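PDB 6LNH: L-isoleucine-4-hydroxylase from Bacillus thuringiensis, which catalyses the iron- and 2-oxoglutarate-dependent hydroxylation of L-isoleucine to (4S)-4-hydroxy-L-isoleucine, and also oxidises several related aliphatic and sulfur-containing amino acids. Local coordinates for residues Q53-N58 against S111-F116; R153-K158 against E235-I240; V177-M182 against I240-F245. One frame throughout, in Å; residues are numbered along the deposited sequence.

Contact 1 (Q53-N58 against S111-F116)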
# COMPACT_ATOMS: atom_id res chain seq x y z
N GLN C 53 -14.94 16.82 -0.56
CA GLN C 53 -13.57 16.53 -0.15
C GLN C 53 -12.73 17.80 -0.13
O GLN C 53 -11.88 17.98 0.75
CB GLN C 53 -12.94 15.51 -1.10
CG GLN C 53 -13.40 14.08 -0.89
CD GLN C 53 -12.86 13.16 -1.97
OE1 GLN C 53 -12.50 13.61 -3.05
NE2 GLN C 53 -12.81 11.86 -1.68
N LEU C 54 -12.97 18.70 -1.09
CA LEU C 54 -12.17 19.92 -1.18
C LEU C 54 -12.48 20.89 -0.05
O LEU C 54 -11.66 21.76 0.25
CB LEU C 54 -12.41 20.60 -2.53
CG LEU C 54 -11.69 19.97 -3.72
CD1 LEU C 54 -12.10 20.65 -5.03
CD2 LEU C 54 -10.19 20.03 -3.53
N ASP C 55 -13.66 20.76 0.58
CA ASP C 55 -14.00 21.64 1.69
C ASP C 55 -13.13 21.40 2.92
O ASP C 55 -13.01 22.30 3.76
CB ASP C 55 -15.47 21.48 2.07
CG ASP C 55 -15.95 22.57 3.01
OD1 ASP C 55 -15.72 23.75 2.71
OD2 ASP C 55 -16.55 22.24 4.06
N TYR C 56 -12.52 20.22 3.05
CA TYR C 56 -11.69 19.95 4.21
C TYR C 56 -10.40 20.76 4.20
O TYR C 56 -9.72 20.83 5.23
CB TYR C 56 -11.36 18.46 4.30
CG TYR C 56 -12.50 17.63 4.85
CD1 TYR C 56 -13.65 17.40 4.10
CD2 TYR C 56 -12.45 17.11 6.14
CE1 TYR C 56 -14.69 16.65 4.60
CE2 TYR C 56 -13.49 16.36 6.65
CZ TYR C 56 -14.61 16.13 5.88
OH TYR C 56 -15.65 15.40 6.39
N TYR C 57 -10.05 21.38 3.07
CA TYR C 57 -8.92 22.29 3.00
C TYR C 57 -9.24 23.68 3.52
O TYR C 57 -8.36 24.55 3.51
CB TYR C 57 -8.39 22.38 1.56
CG TYR C 57 -7.80 21.10 1.03
CD1 TYR C 57 -8.61 20.06 0.60
CD2 TYR C 57 -6.42 20.92 0.99
CE1 TYR C 57 -8.06 18.88 0.12
CE2 TYR C 57 -5.87 19.74 0.52
CZ TYR C 57 -6.69 18.73 0.08
OH TYR C 57 -6.15 17.55 -0.39
N ASN C 58 -10.48 23.93 3.96
CA ASN C 58 -10.88 25.22 4.51
C ASN C 58 -11.00 25.22 6.03
O ASN C 58 -11.19 26.29 6.62
CB ASN C 58 -12.21 25.67 3.89
CG ASN C 58 -12.09 25.99 2.41
OD1 ASN C 58 -11.21 26.74 2.00
ND2 ASN C 58 -12.96 25.39 1.61
N SER C 111 -18.51 26.60 12.57
CA SER C 111 -19.68 25.86 12.03
C SER C 111 -19.33 25.35 10.63
O SER C 111 -18.46 25.94 9.99
CB SER C 111 -20.90 26.74 12.01
OG SER C 111 -20.58 28.04 11.57
N ILE C 112 -19.98 24.27 10.20
CA ILE C 112 -19.72 23.73 8.88
C ILE C 112 -20.26 24.68 7.83
O ILE C 112 -21.36 25.24 7.97
CB ILE C 112 -20.34 22.33 8.74
CG1 ILE C 112 -19.69 21.36 9.74
CG2 ILE C 112 -20.19 21.80 7.32
CD1 ILE C 112 -20.47 20.09 9.96
N ASN C 113 -19.49 24.89 6.76
CA ASN C 113 -19.91 25.78 5.68
C ASN C 113 -21.25 25.34 5.10
O ASN C 113 -21.53 24.15 4.96
CB ASN C 113 -18.84 25.83 4.59
CG ASN C 113 -17.57 26.53 5.06
OD1 ASN C 113 -17.61 27.36 5.96
ND2 ASN C 113 -16.44 26.19 4.45
N ASP C 114 -22.08 26.33 4.76
CA ASP C 114 -23.39 26.05 4.18
C ASP C 114 -23.28 25.24 2.89
O ASP C 114 -24.11 24.37 2.63
CB ASP C 114 -24.14 27.36 3.92
CG ASP C 114 -24.73 27.94 5.19
OD1 ASP C 114 -25.27 27.17 6.01
OD2 ASP C 114 -24.64 29.18 5.37
N SER C 115 -22.26 25.52 2.07
CA SER C 115 -22.11 24.80 0.81
C SER C 115 -21.87 23.31 1.02
O SER C 115 -22.26 22.49 0.19
CB SER C 115 -20.98 25.41 -0.01
OG SER C 115 -19.81 25.56 0.77
N PHE C 116 -21.22 22.95 2.13
CA PHE C 116 -21.02 21.54 2.46
C PHE C 116 -22.31 20.91 2.98
O PHE C 116 -22.61 19.77 2.65
CB PHE C 116 -19.88 21.41 3.48
CG PHE C 116 -19.59 19.99 3.94
CD1 PHE C 116 -20.46 19.31 4.79
CD2 PHE C 116 -18.45 19.34 3.51
CE1 PHE C 116 -20.18 18.01 5.20
CE2 PHE C 116 -18.17 18.05 3.92
CZ PHE C 116 -19.03 17.38 4.76
O HOH W 1 -16.79 23.64 6.72

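Contact 2 (R153-K158 against E235-I240)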
# COMPACT_ATOMS: atom_id res chain seq x y z
N ARG C 153 -10.57 16.87 10.06
CA ARG C 153 -9.38 16.54 9.28
C ARG C 153 -8.25 16.27 10.27
O ARG C 153 -7.80 17.19 10.97
CB ARG C 153 -9.01 17.67 8.33
CG ARG C 153 -7.68 17.53 7.65
CD ARG C 153 -7.64 18.50 6.49
NE ARG C 153 -7.99 17.86 5.22
CZ ARG C 153 -7.37 18.10 4.07
NH1 ARG C 153 -6.40 19.00 4.01
NH2 ARG C 153 -7.75 17.48 2.96
N TYR C 154 -7.79 15.03 10.33
CA TYR C 154 -6.61 14.71 11.13
C TYR C 154 -5.37 15.01 10.31
O TYR C 154 -5.30 14.67 9.12
CB TYR C 154 -6.63 13.25 11.57
CG TYR C 154 -7.79 12.93 12.48
CD1 TYR C 154 -9.01 12.53 11.96
CD2 TYR C 154 -7.67 13.04 13.86
CE1 TYR C 154 -10.08 12.24 12.78
CE2 TYR C 154 -8.73 12.75 14.70
CZ TYR C 154 -9.93 12.35 14.15
OH TYR C 154 -10.99 12.07 14.98
N LYS C 155 -4.38 15.65 10.94
CA LYS C 155 -3.17 16.04 10.24
C LYS C 155 -1.98 15.41 10.95
O LYS C 155 -1.80 15.60 12.16
CB LYS C 155 -3.03 17.56 10.19
CG LYS C 155 -4.29 18.26 9.68
CD LYS C 155 -4.16 19.77 9.71
CE LYS C 155 -4.67 20.35 11.01
NZ LYS C 155 -4.63 21.84 11.01
N ALA C 156 -1.18 14.67 10.20
CA ALA C 156 -0.02 13.98 10.74
C ALA C 156 1.21 14.38 9.96
O ALA C 156 1.16 14.61 8.74
CB ALA C 156 -0.20 12.46 10.69
N THR C 157 2.33 14.47 10.67
CA THR C 157 3.61 14.79 10.08
C THR C 157 4.63 13.85 10.70
O THR C 157 4.36 13.17 11.69
CB THR C 157 3.98 16.27 10.29
OG1 THR C 157 4.94 16.67 9.30
CG2 THR C 157 4.55 16.50 11.66
N LYS C 158 5.81 13.77 10.07
CA LYS C 158 6.83 12.85 10.55
C LYS C 158 7.25 13.16 11.98
O LYS C 158 7.60 12.25 12.74
CB LYS C 158 8.05 12.87 9.63
CG LYS C 158 8.72 11.52 9.49
CD LYS C 158 10.13 11.67 8.95
CE LYS C 158 10.15 12.65 7.79
NZ LYS C 158 11.35 12.49 6.93
N GLU C 235 2.70 16.59 4.69
CA GLU C 235 1.60 16.43 5.63
C GLU C 235 0.62 15.37 5.13
O GLU C 235 0.24 15.38 3.95
CB GLU C 235 0.88 17.76 5.82
CG GLU C 235 1.76 18.87 6.37
CD GLU C 235 1.21 20.25 6.03
OE1 GLU C 235 0.49 20.37 5.02
OE2 GLU C 235 1.49 21.20 6.79
N ALA C 236 0.22 14.47 6.02
CA ALA C 236 -0.76 13.44 5.71
C ALA C 236 -2.09 13.80 6.37
O ALA C 236 -2.12 14.37 7.46
CB ALA C 236 -0.29 12.06 6.19
N PHE C 237 -3.18 13.45 5.70
CA PHE C 237 -4.51 13.84 6.13
C PHE C 237 -5.40 12.62 6.26
O PHE C 237 -5.23 11.62 5.55
CB PHE C 237 -5.16 14.82 5.14
CG PHE C 237 -4.45 16.14 5.05
CD1 PHE C 237 -4.05 16.80 6.20
CD2 PHE C 237 -4.17 16.71 3.82
CE1 PHE C 237 -3.39 18.02 6.13
CE2 PHE C 237 -3.51 17.93 3.74
CZ PHE C 237 -3.12 18.58 4.89
N ARG C 238 -6.36 12.72 7.17
CA ARG C 238 -7.48 11.79 7.25
C ARG C 238 -8.73 12.64 7.44
O ARG C 238 -8.93 13.22 8.51
CB ARG C 238 -7.32 10.78 8.38
CG ARG C 238 -8.38 9.69 8.38
CD ARG C 238 -8.04 8.57 9.35
NE ARG C 238 -9.05 7.52 9.34
CZ ARG C 238 -9.98 7.38 10.27
NH1 ARG C 238 -10.02 8.21 11.30
NH2 ARG C 238 -10.87 6.40 10.18
N ASP C 239 -9.56 12.70 6.41
CA ASP C 239 -10.75 13.54 6.40
C ASP C 239 -11.94 12.68 6.79
O ASP C 239 -12.21 11.66 6.15
CB ASP C 239 -10.96 14.18 5.03
CG ASP C 239 -9.85 15.14 4.66
OD1 ASP C 239 -9.22 15.70 5.59
OD2 ASP C 239 -9.60 15.35 3.46
N ILE C 240 -12.64 13.09 7.84
CA ILE C 240 -13.70 12.28 8.42
C ILE C 240 -14.97 13.12 8.53
O ILE C 240 -14.92 14.35 8.66
CB ILE C 240 -13.23 11.76 9.81
CG1 ILE C 240 -12.34 10.53 9.65
CG2 ILE C 240 -14.38 11.57 10.80
CD1 ILE C 240 -12.97 9.41 8.87

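Contact 3 (V177-M182 against I240-F245)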
# COMPACT_ATOMS: atom_id res chain seq x y z
N VAL C 177 -23.39 6.65 16.53
CA VAL C 177 -22.43 7.50 15.83
C VAL C 177 -22.11 6.86 14.48
O VAL C 177 -21.82 5.67 14.41
CB VAL C 177 -21.14 7.70 16.66
CG1 VAL C 177 -20.04 8.31 15.80
CG2 VAL C 177 -21.42 8.57 17.87
N PHE C 178 -22.16 7.67 13.42
CA PHE C 178 -21.77 7.24 12.08
C PHE C 178 -20.41 7.86 11.74
O PHE C 178 -20.25 9.08 11.79
CB PHE C 178 -22.81 7.66 11.04
CG PHE C 178 -24.07 6.84 11.08
CD1 PHE C 178 -25.01 7.02 12.08
CD2 PHE C 178 -24.32 5.90 10.10
CE1 PHE C 178 -26.18 6.27 12.11
CE2 PHE C 178 -25.48 5.14 10.12
CZ PHE C 178 -26.41 5.33 11.13
N LEU C 179 -19.45 7.01 11.38
CA LEU C 179 -18.13 7.44 10.93
C LEU C 179 -18.05 7.22 9.42
O LEU C 179 -18.07 6.08 8.95
CB LEU C 179 -17.04 6.66 11.66
CG LEU C 179 -15.57 6.91 11.28
CD1 LEU C 179 -15.25 8.36 11.45
CD2 LEU C 179 -14.65 6.06 12.14
N HIS C 180 -17.97 8.32 8.66
CA HIS C 180 -17.83 8.27 7.21
C HIS C 180 -16.44 8.78 6.83
O HIS C 180 -16.11 9.93 7.10
CB HIS C 180 -18.91 9.10 6.52
CG HIS C 180 -20.30 8.79 6.98
ND1 HIS C 180 -21.01 7.71 6.53
CD2 HIS C 180 -21.11 9.44 7.86
CE1 HIS C 180 -22.20 7.69 7.11
NE2 HIS C 180 -22.28 8.73 7.92
N LEU C 181 -15.65 7.92 6.20
CA LEU C 181 -14.39 8.36 5.62
C LEU C 181 -14.65 9.24 4.40
O LEU C 181 -15.39 8.85 3.49
CB LEU C 181 -13.53 7.15 5.23
CG LEU C 181 -12.16 7.45 4.62
CD1 LEU C 181 -11.29 8.24 5.59
CD2 LEU C 181 -11.48 6.16 4.21
N MET C 182 -14.04 10.42 4.38
CA MET C 182 -14.15 11.32 3.24
C MET C 182 -12.92 11.32 2.35
O MET C 182 -13.05 11.41 1.13
CB MET C 182 -14.43 12.75 3.73
CG MET C 182 -15.74 12.88 4.49
SD MET C 182 -17.18 12.45 3.49
CE MET C 182 -17.16 13.79 2.31
N ILE C 240 -12.64 13.09 7.84
CA ILE C 240 -13.70 12.28 8.42
C ILE C 240 -14.97 13.12 8.53
O ILE C 240 -14.92 14.35 8.66
CB ILE C 240 -13.23 11.76 9.81
CG1 ILE C 240 -12.34 10.53 9.65
CG2 ILE C 240 -14.38 11.57 10.80
CD1 ILE C 240 -12.97 9.41 8.87
N LEU C 241 -16.11 12.44 8.48
CA LEU C 241 -17.40 13.04 8.81
C LEU C 241 -18.09 12.16 9.84
O LEU C 241 -18.30 10.96 9.60
CB LEU C 241 -18.28 13.18 7.56
CG LEU C 241 -19.67 13.76 7.85
CD1 LEU C 241 -19.58 15.22 8.26
CD2 LEU C 241 -20.60 13.57 6.67
N LEU C 242 -18.44 12.74 10.98
CA LEU C 242 -19.20 12.05 12.01
C LEU C 242 -20.64 12.57 12.02
O LEU C 242 -20.86 13.79 12.00
CB LEU C 242 -18.57 12.24 13.39
CG LEU C 242 -17.20 11.65 13.69
CD1 LEU C 242 -16.64 12.26 14.97
CD2 LEU C 242 -17.28 10.14 13.81
N VAL C 243 -21.60 11.66 12.05
CA VAL C 243 -23.01 11.99 12.20
C VAL C 243 -23.50 11.27 13.46
O VAL C 243 -23.62 10.04 13.47
CB VAL C 243 -23.84 11.61 10.97
CG1 VAL C 243 -25.27 12.10 11.13
CG2 VAL C 243 -23.22 12.19 9.71
N THR C 244 -23.78 12.04 14.51
CA THR C 244 -24.14 11.51 15.81
C THR C 244 -25.59 11.81 16.14
O THR C 244 -26.15 12.83 15.72
CB THR C 244 -23.24 12.08 16.90
OG1 THR C 244 -23.59 13.45 17.15
CG2 THR C 244 -21.78 12.02 16.47
N PHE C 245 -26.21 10.90 16.90
CA PHE C 245 -27.59 11.05 17.35
C PHE C 245 -27.63 10.98 18.87
O PHE C 245 -27.27 9.96 19.46
CB PHE C 245 -28.47 9.96 16.72
CG PHE C 245 -28.51 10.02 15.22
CD1 PHE C 245 -27.44 9.57 14.46
CD2 PHE C 245 -29.61 10.56 14.56
CE1 PHE C 245 -27.46 9.65 13.09
CE2 PHE C 245 -29.64 10.63 13.19
CZ PHE C 245 -28.56 10.17 12.45

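Contact 1 (Q53-N58 against S111-F116)
The amide of N113 meets the carboxylate of D55 through one direct hydrogen bond: ND2 of N113 lies 3.1 Å from OD1 of D55, with an angle of 153° at the hydrogen. The bond uses the syn lone pair of OD1 and stays close to the amide plane, although amide and carboxylate are themselves turned 61° apart. A water forms a second, indirect link, donating to OD2 of D55 at 3.0 Å and accepting from the backbone N of N113. The same OD2 also packs on F116, 3.5 Å from its CB. With CG of D55 anti to the backbone N (chi1 -168°), the carboxylate is directed at N113 and F116. Beside this polar patch, CE1 of Y56 touches CE2 of F116 at 3.8 Å.

In the next shell, ND2 of N58 makes a weak bond of 3.4 Å to OD1 of D55, and Q151 on strand 145-156 hydrogen-bonds OD2. F116 also packs on L241 of strand 236-247, so the contact joins segment 53-58, at the C-terminal part of helix 44-54, to the start of helix 114-117 over the large sheet. Since OD1 receives the N-H groups of N113 and, weakly, N58, and OD2 an N-H of Q151 and a water proton, all in a largely buried setting, the surroundings of the carboxylate would probably stabilise its ionised form.

Contact 2 (R153-K158 against E235-I240)
The guanidinium of R153 lies flat on the ring of F237, the planes 22° apart and the centres separated by 3.8 Å, while the carboxylate of D239 occupies its edge. All three belong to an antiparallel ladder in the large sheet of the cupin-type double-stranded beta-helix that houses the iron in this enzyme family. The stack is cation-pi, over the ring face, with NH1 of R153 shifted toward the rim and CD adding a CH-pi contact. At the edge, the guanidinium grips D239 side-on: NH2 reaches OD2 of D239 at 2.9 Å along its syn lone pair, and NE faces OD1 in a salt bridge whose modelled length is doubtfully short. The two groups are nearly coplanar. A bend at chi3 (-97°) turns the guanidinium back over F237, and Y57 provides it with a further cation-pi partner. CG of K155 approaches the edge of the F237 ring at 3.7 Å, and the K155 amine continues to D61.

R153, K155, F237 and D239 share one face of the ladder. Y154 pairs with R238, and A156 with A236, as hydrogen-bonded pairs; N of A156 lies 2.9 Å from O of A236. Their side chains occupy the other face, where Y154, A156 and R238 pack on L228 of the smaller sheet. There, CE1 of Y154 lies 4.2 Å from CG1 of I240, which meets the phenol at its ring edge.

Contact 3 (V177-M182 against I240-F245)
F178 and V243, like H180 and L241, are hydrogen-bonded pairs in an antiparallel ladder whose strand axes approach to 4.6 Å at 168°, with N of F178 2.8 Å from O of V243 and N of H180 equally close to O of L241. The non-hydrogen-bonded pairs put V177, L179 and L181 on one face with T244, L242 and I240. Here CD1 of L179 wedges between its diagonal and direct neighbours, 3.4 Å from CG2 of I240 and 3.6 Å from CD2 of L242. Its CG stands anti to the backbone N (chi1 177°), which helps carry the methyl across to the other strand. V177 and T244 run side by side, their CG2 atoms 3.7 Å apart. On the other face, CG2 of V243 meets the edge of the H180 imidazole 3.9 Å from CD2, and F178 and F245 touch rim to rim with planes 65° apart.

Helix 120-134 lies along this second face: F178 packs edge-to-face with F132, and the H180 imidazole is held by both nitrogens, NE2 to D129 of the helix and ND1 to T214 of strand 214-218, which should fix its rotation. The first face turns toward the metal site, the side chain of L242 about 6 Å from the bound iron and that of V177 about 4 Å from that of the iron ligand D172. Strand 214-218 continues the sheet beyond segment 177-182, and strand 145-156 continues it beyond segment 240-245.

Contacts 2 and 3 are consecutive ladders of one sheet, sharing I240 and using opposite edges of strand 236-247; their centres are 16 Å apart. The backbone N of M182 meets O of D239 at 2.8 Å where they join. Contact 1 packs on the sheet surface remote from the iron, fastened to both: OH of Y56 lies 2.6 Å from O of I240, and NE2 of Q53 lies 2.9 Å from O of M182, both probable hydrogen bonds. The iron, bound by H170, D172 and H223, lies on the other side, about 7 Å from the side chain of Y154 in contact 2 and about 6 Å from that of L242 in contact 3.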